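Long-range contacts in SusD homolog (Bacteroides thetaiotaomicron, PDB 3SGH), which probably binds sugars or glycans at the cell surface as a SusD-like outer-membrane lipoprotein, feeding their uptake by a partner transporter: residues A251-V256 with R436-T441; S47-A52 with Q413-C418. One frame throughout, in Å; residues are numbered along the deposited sequence.

Interaction 1: A251-V256 with R436-T441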
loop_
_atom_site.group_PDB
_atom_site.type_symbol
_atom_site.label_atom_id
_atom_site.label_comp_id
_atom_site.label_asym_id
_atom_site.label_seq_id
_atom_site.Cartn_x
_atom_site.Cartn_y
_atom_site.Cartn_z
ATOM N N ALA A 251 -13.994 0.621 8.749
ATOM C CA ALA A 251 -13.369 1.850 8.300
ATOM C C ALA A 251 -12.573 2.468 9.480
ATOM O O ALA A 251 -12.983 2.419 10.630
ATOM C CB ALA A 251 -14.436 2.817 7.785
ATOM N N ASN A 252 -11.457 3.071 9.165
ATOM C CA ASN A 252 -10.562 3.696 10.144
ATOM C C ASN A 252 -10.996 5.144 10.386
ATOM O O ASN A 252 -11.342 5.896 9.461
ATOM C CB ASN A 252 -9.120 3.617 9.617
ATOM C CG ASN A 252 -8.070 4.045 10.613
ATOM O OD1 ASN A 252 -8.137 5.135 11.198
ATOM N ND2 ASN A 252 -7.038 3.230 10.753
ATOM N N ALA A 253 -11.028 5.508 11.676
ATOM C CA ALA A 253 -11.334 6.844 12.135
ATOM C C ALA A 253 -10.620 7.935 11.354
ATOM O O ALA A 253 -11.159 9.014 11.117
ATOM C CB ALA A 253 -10.868 6.939 13.613
ATOM N N CYS A 254 -9.364 7.665 11.006
ATOM C CA CYS A 254 -8.502 8.654 10.392
ATOM C C CYS A 254 -8.959 9.069 8.966
ATOM O O CYS A 254 -9.305 10.214 8.767
ATOM C CB CYS A 254 -7.068 8.118 10.360
ATOM S SG CYS A 254 -5.875 9.272 9.687
ATOM N N LEU A 255 -9.025 8.128 8.016
ATOM C CA LEU A 255 -9.496 8.474 6.684
ATOM C C LEU A 255 -10.926 9.046 6.717
ATOM O O LEU A 255 -11.212 10.045 6.042
ATOM C CB LEU A 255 -9.457 7.267 5.748
ATOM C CG LEU A 255 -9.856 7.556 4.297
ATOM C CD1 LEU A 255 -8.928 8.592 3.657
ATOM C CD2 LEU A 255 -9.928 6.220 3.480
ATOM N N VAL A 256 -11.819 8.443 7.490
ATOM C CA VAL A 256 -13.221 8.902 7.548
ATOM C C VAL A 256 -13.275 10.352 8.058
ATOM O O VAL A 256 -13.987 11.194 7.525
ATOM C CB VAL A 256 -14.112 7.971 8.428
ATOM C CG1 VAL A 256 -15.526 8.536 8.538
ATOM C CG2 VAL A 256 -14.108 6.504 7.837
ATOM N N ARG A 436 -0.892 12.684 7.790
ATOM C CA ARG A 436 -0.753 12.619 9.235
ATOM C C ARG A 436 -1.698 11.579 9.840
ATOM O O ARG A 436 -2.737 11.889 10.439
ATOM C CB ARG A 436 -0.950 13.981 9.867
ATOM C CG ARG A 436 -0.133 15.098 9.216
ATOM C CD ARG A 436 -0.309 16.369 9.976
ATOM N NE ARG A 436 0.198 17.528 9.230
ATOM C CZ ARG A 436 1.123 18.387 9.667
ATOM N NH1 ARG A 436 1.689 18.243 10.857
ATOM N NH2 ARG A 436 1.480 19.406 8.905
ATOM N N ILE A 437 -1.278 10.327 9.706
ATOM C CA ILE A 437 -2.063 9.162 10.143
ATOM C C ILE A 437 -2.207 9.137 11.655
ATOM O O ILE A 437 -1.216 9.309 12.403
ATOM C CB ILE A 437 -1.396 7.838 9.694
ATOM C CG1 ILE A 437 -1.273 7.783 8.175
ATOM C CG2 ILE A 437 -2.159 6.643 10.214
ATOM C CD1 ILE A 437 -2.601 8.136 7.466
ATOM N N PHE A 438 -3.430 8.953 12.123
ATOM C CA PHE A 438 -3.672 8.896 13.558
ATOM C C PHE A 438 -2.923 7.721 14.205
ATOM O O PHE A 438 -3.145 6.565 13.831
ATOM C CB PHE A 438 -5.146 8.690 13.859
ATOM C CG PHE A 438 -6.076 9.782 13.402
ATOM C CD1 PHE A 438 -5.646 10.944 12.798
ATOM C CD2 PHE A 438 -7.436 9.650 13.704
ATOM C CE1 PHE A 438 -6.592 11.923 12.407
ATOM C CE2 PHE A 438 -8.344 10.598 13.354
ATOM C CZ PHE A 438 -7.946 11.739 12.719
ATOM N N PRO A 439 -2.099 8.006 15.219
ATOM C CA PRO A 439 -1.392 6.911 15.912
ATOM C C PRO A 439 -2.329 6.207 16.877
ATOM O O PRO A 439 -3.435 6.687 17.134
ATOM C CB PRO A 439 -0.334 7.651 16.712
ATOM C CG PRO A 439 -1.004 8.945 17.075
ATOM C CD PRO A 439 -1.782 9.322 15.813
ATOM N N ALA A 440 -1.878 5.091 17.430
ATOM C CA ALA A 440 -2.530 4.429 18.529
ATOM C C ALA A 440 -2.696 5.411 19.698
ATOM O O ALA A 440 -1.891 6.354 19.855
ATOM C CB ALA A 440 -1.689 3.213 18.956
ATOM N N THR A 441 -3.689 5.152 20.549
ATOM C CA THR A 441 -3.817 5.873 21.807
ATOM C C THR A 441 -2.579 5.661 22.705
ATOM O O THR A 441 -2.224 6.532 23.513
ATOM C CB THR A 441 -5.108 5.510 22.580
ATOM O OG1 THR A 441 -5.136 4.085 22.824
ATOM C CG2 THR A 441 -6.350 5.993 21.800
HETATM O O HOH W 1 -4.638 4.511 11.893
#

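Interaction 2: S47-A52 with Q413-C418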
loop_
_atom_site.group_PDB
_atom_site.type_symbol
_atom_site.label_atom_id
_atom_site.label_comp_id
_atom_site.label_asym_id
_atom_site.label_seq_id
_atom_site.Cartn_x
_atom_site.Cartn_y
_atom_site.Cartn_z
ATOM N N SER A 47 -1.717 2.605 7.776
ATOM C CA SER A 47 -2.045 3.486 6.683
ATOM C C SER A 47 -3.325 4.294 6.873
ATOM O O SER A 47 -3.671 5.085 5.971
ATOM C CB SER A 47 -2.130 2.713 5.350
ATOM O OG SER A 47 -0.863 2.176 4.998
ATOM N N GLY A 48 -4.045 4.085 7.977
ATOM C CA GLY A 48 -5.139 5.006 8.368
ATOM C C GLY A 48 -6.467 4.858 7.659
ATOM O O GLY A 48 -7.325 5.720 7.833
ATOM N N GLN A 49 -6.638 3.796 6.860
ATOM C CA GLN A 49 -7.872 3.589 6.066
ATOM C C GLN A 49 -8.801 2.490 6.591
ATOM O O GLN A 49 -10.028 2.635 6.593
ATOM C CB GLN A 49 -7.532 3.266 4.608
ATOM C CG GLN A 49 -6.539 4.159 3.941
ATOM C CD GLN A 49 -6.492 3.938 2.444
ATOM O OE1 GLN A 49 -6.517 2.821 1.993
ATOM N NE2 GLN A 49 -6.435 5.029 1.665
ATOM N N VAL A 50 -8.203 1.410 7.084
ATOM C CA VAL A 50 -8.920 0.314 7.760
ATOM C C VAL A 50 -8.485 0.140 9.209
ATOM O O VAL A 50 -7.358 0.518 9.593
ATOM C CB VAL A 50 -8.717 -1.021 7.003
ATOM C CG1 VAL A 50 -8.895 -0.773 5.473
ATOM C CG2 VAL A 50 -7.308 -1.582 7.267
ATOM N N THR A 51 -9.395 -0.347 10.027
ATOM C CA THR A 51 -9.102 -0.677 11.430
ATOM C C THR A 51 -9.465 -2.147 11.668
ATOM O O THR A 51 -10.546 -2.563 11.335
ATOM C CB THR A 51 -9.866 0.233 12.395
ATOM O OG1 THR A 51 -9.334 1.555 12.291
ATOM C CG2 THR A 51 -9.733 -0.249 13.853
ATOM N N ALA A 52 -8.535 -2.921 12.222
ATOM C CA ALA A 52 -8.825 -4.278 12.689
ATOM C C ALA A 52 -9.580 -4.223 14.034
ATOM O O ALA A 52 -9.079 -3.680 15.011
ATOM C CB ALA A 52 -7.513 -5.081 12.805
ATOM N N GLN A 413 -4.370 14.092 -0.683
ATOM C CA GLN A 413 -5.305 13.675 -1.747
ATOM C C GLN A 413 -4.856 12.343 -2.378
ATOM O O GLN A 413 -5.676 11.514 -2.733
ATOM C CB GLN A 413 -5.504 14.761 -2.796
ATOM C CG GLN A 413 -6.276 15.934 -2.265
ATOM C CD GLN A 413 -7.737 15.575 -1.947
ATOM O OE1 GLN A 413 -8.305 14.742 -2.594
ATOM N NE2 GLN A 413 -8.305 16.190 -0.926
ATOM N N LYS A 414 -3.553 12.127 -2.483
ATOM C CA LYS A 414 -3.089 10.835 -2.996
ATOM C C LYS A 414 -3.574 9.696 -2.099
ATOM O O LYS A 414 -4.001 8.616 -2.574
ATOM C CB LYS A 414 -1.576 10.807 -3.090
ATOM C CG LYS A 414 -0.994 9.469 -3.527
ATOM C CD LYS A 414 0.548 9.529 -3.378
ATOM C CE LYS A 414 1.251 8.244 -3.644
ATOM N NZ LYS A 414 2.687 8.322 -3.271
ATOM N N TRP A 415 -3.457 9.927 -0.787
ATOM C CA TRP A 415 -3.827 8.938 0.218
ATOM C C TRP A 415 -5.326 8.652 0.192
ATOM O O TRP A 415 -5.735 7.485 0.229
ATOM C CB TRP A 415 -3.354 9.429 1.570
ATOM C CG TRP A 415 -3.920 8.701 2.734
ATOM C CD1 TRP A 415 -3.690 7.403 3.091
ATOM C CD2 TRP A 415 -4.736 9.272 3.746
ATOM N NE1 TRP A 415 -4.322 7.141 4.288
ATOM C CE2 TRP A 415 -5.000 8.272 4.686
ATOM C CE3 TRP A 415 -5.295 10.538 3.939
ATOM C CZ2 TRP A 415 -5.788 8.505 5.796
ATOM C CZ3 TRP A 415 -6.031 10.763 5.069
ATOM C CH2 TRP A 415 -6.278 9.767 5.968
ATOM N N ILE A 416 -6.133 9.695 -0.016
ATOM C CA ILE A 416 -7.572 9.511 -0.117
ATOM C C ILE A 416 -7.907 8.744 -1.389
ATOM O O ILE A 416 -8.714 7.825 -1.371
ATOM C CB ILE A 416 -8.325 10.861 -0.129
ATOM C CG1 ILE A 416 -8.185 11.486 1.233
ATOM C CG2 ILE A 416 -9.831 10.668 -0.444
ATOM C CD1 ILE A 416 -8.671 13.004 1.278
ATOM N N ALA A 417 -7.201 9.058 -2.475
ATOM C CA ALA A 417 -7.449 8.443 -3.782
ATOM C C ALA A 417 -7.079 6.940 -3.824
ATOM O O ALA A 417 -7.812 6.134 -4.426
ATOM C CB ALA A 417 -6.711 9.174 -4.895
ATOM N N CYS A 418 -5.928 6.580 -3.235
ATOM C CA CYS A 418 -5.430 5.210 -3.316
ATOM C C CYS A 418 -6.081 4.435 -2.198
ATOM O O CYS A 418 -5.509 4.290 -1.132
ATOM C CB CYS A 418 -3.915 5.201 -3.215
ATOM S SG CYS A 418 -3.148 6.069 -4.670
#

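Interaction 1: A251-V256 with R436-T441
C254, in the first turn of helix 253-261, lies over one face of the F438 ring, which belongs to the loop after helix 424-432. Two parts of the residue share that face: C254 CA lies 3.7 Å from the centroid of the F438 ring, and C254 SG 3.9 Å, so a CH-pi contact and a sulfur-aromatic contact are made side by side. CB lies between them, near CG and CD2 of the phenyl group. With SG anti to the backbone N (chi1 -178°), the sulfur stays over the CD1 side of the ring and also reaches the loop backbone, where F438 N donates a long but fairly straight hydrogen bond to C254 SG (3.5 Å, 163° at the hydrogen). The same sulfur, C254 SG, lies 3.8 Å from I437 CA. A253 adds a looser contact, its CB standing 4.4 Å from F438 CD2.

N252 is the N-cap of the helix. Its OD1 accepts from C254 N at 2.8 Å, in the carbonyl plane and on a lone pair, which leaves the amide nitrogen directed to other partners. ND2 donates to V50 O and to a water that in turn donates to F438 O, a second and water-mediated link between the segments. The F438 ring also meets that of Y387, while W415 of helix 403-417 touches C254. The arrangement is an Asn N-cap followed by a Cys sulfur-aromatic contact, joining the start of a helix to an irregular loop in the buried interior of this SusD-like fold.

Interaction 2: S47-A52 with Q413-C418
The indole of W415 donates from NE1 to the backbone oxygen S47 O, a short bond of 2.7 Å with an angle of 156° at the hydrogen. The donor lies almost in line with the S47 carbonyl bond, and the oxygen is slightly tilted from the indole plane. A second bond runs the other way across the contact: Q49 NE2 donates to C418 O over 3.0 Å, approaching from above the carbonyl plane rather than on a lone pair. C418 has just left helical geometry at the end of helix 403-417, and its carbonyl is turned to the glutamine. The other end of the Q49 amide is also engaged, OE1 accepting from D421 N, so both amide atoms fix its rotation.

Q49 and W415 extend past each other in opposite directions, their amide and ring planes 35° apart. Q49 CG comes to 3.7 Å from W415 NE1, while G48 O lies at the indole edge, 3.8 Å from W415 CZ2. Placing CG of W415 anti to the backbone N (chi1 166°) carries the ring out from the helix to this turn. A phenylalanine in place of W415 would probably leave S47 O without its indole donor and open a gap beside G48. At G48, phi is positive, and a beta carbon would come tight against W415 CZ2. L255 packs against both Q49 and W415, and Y258 meets the indole edge-to-face. The whole is a buried helix-to-loop junction, in which the end of helix 403-417 is bound to the turn leading into strand 50-52 within the largely helical SusD-like fold.

In the fold
From the N terminus, the chain first passes through 47-52, then 251-256, then 413-418 and finally 436-441. The segments therefore alternate: interaction 2 closes a loop of 360 intervening residues, interaction 1 one of 179, and the two cross rather than nest. Their centres are about 9 Å apart, and they meet directly, L255 N lying 3.0 Å from G48 O in a probable hydrogen bond. Strand 50-52 pairs antiparallel with strand 249-251, just ahead of helix 253-261, bringing the two earlier segments together. Helix 403-417 and the loop after helix 424-432 complete the group, so early, middle and late parts of the chain converge in the protein interior.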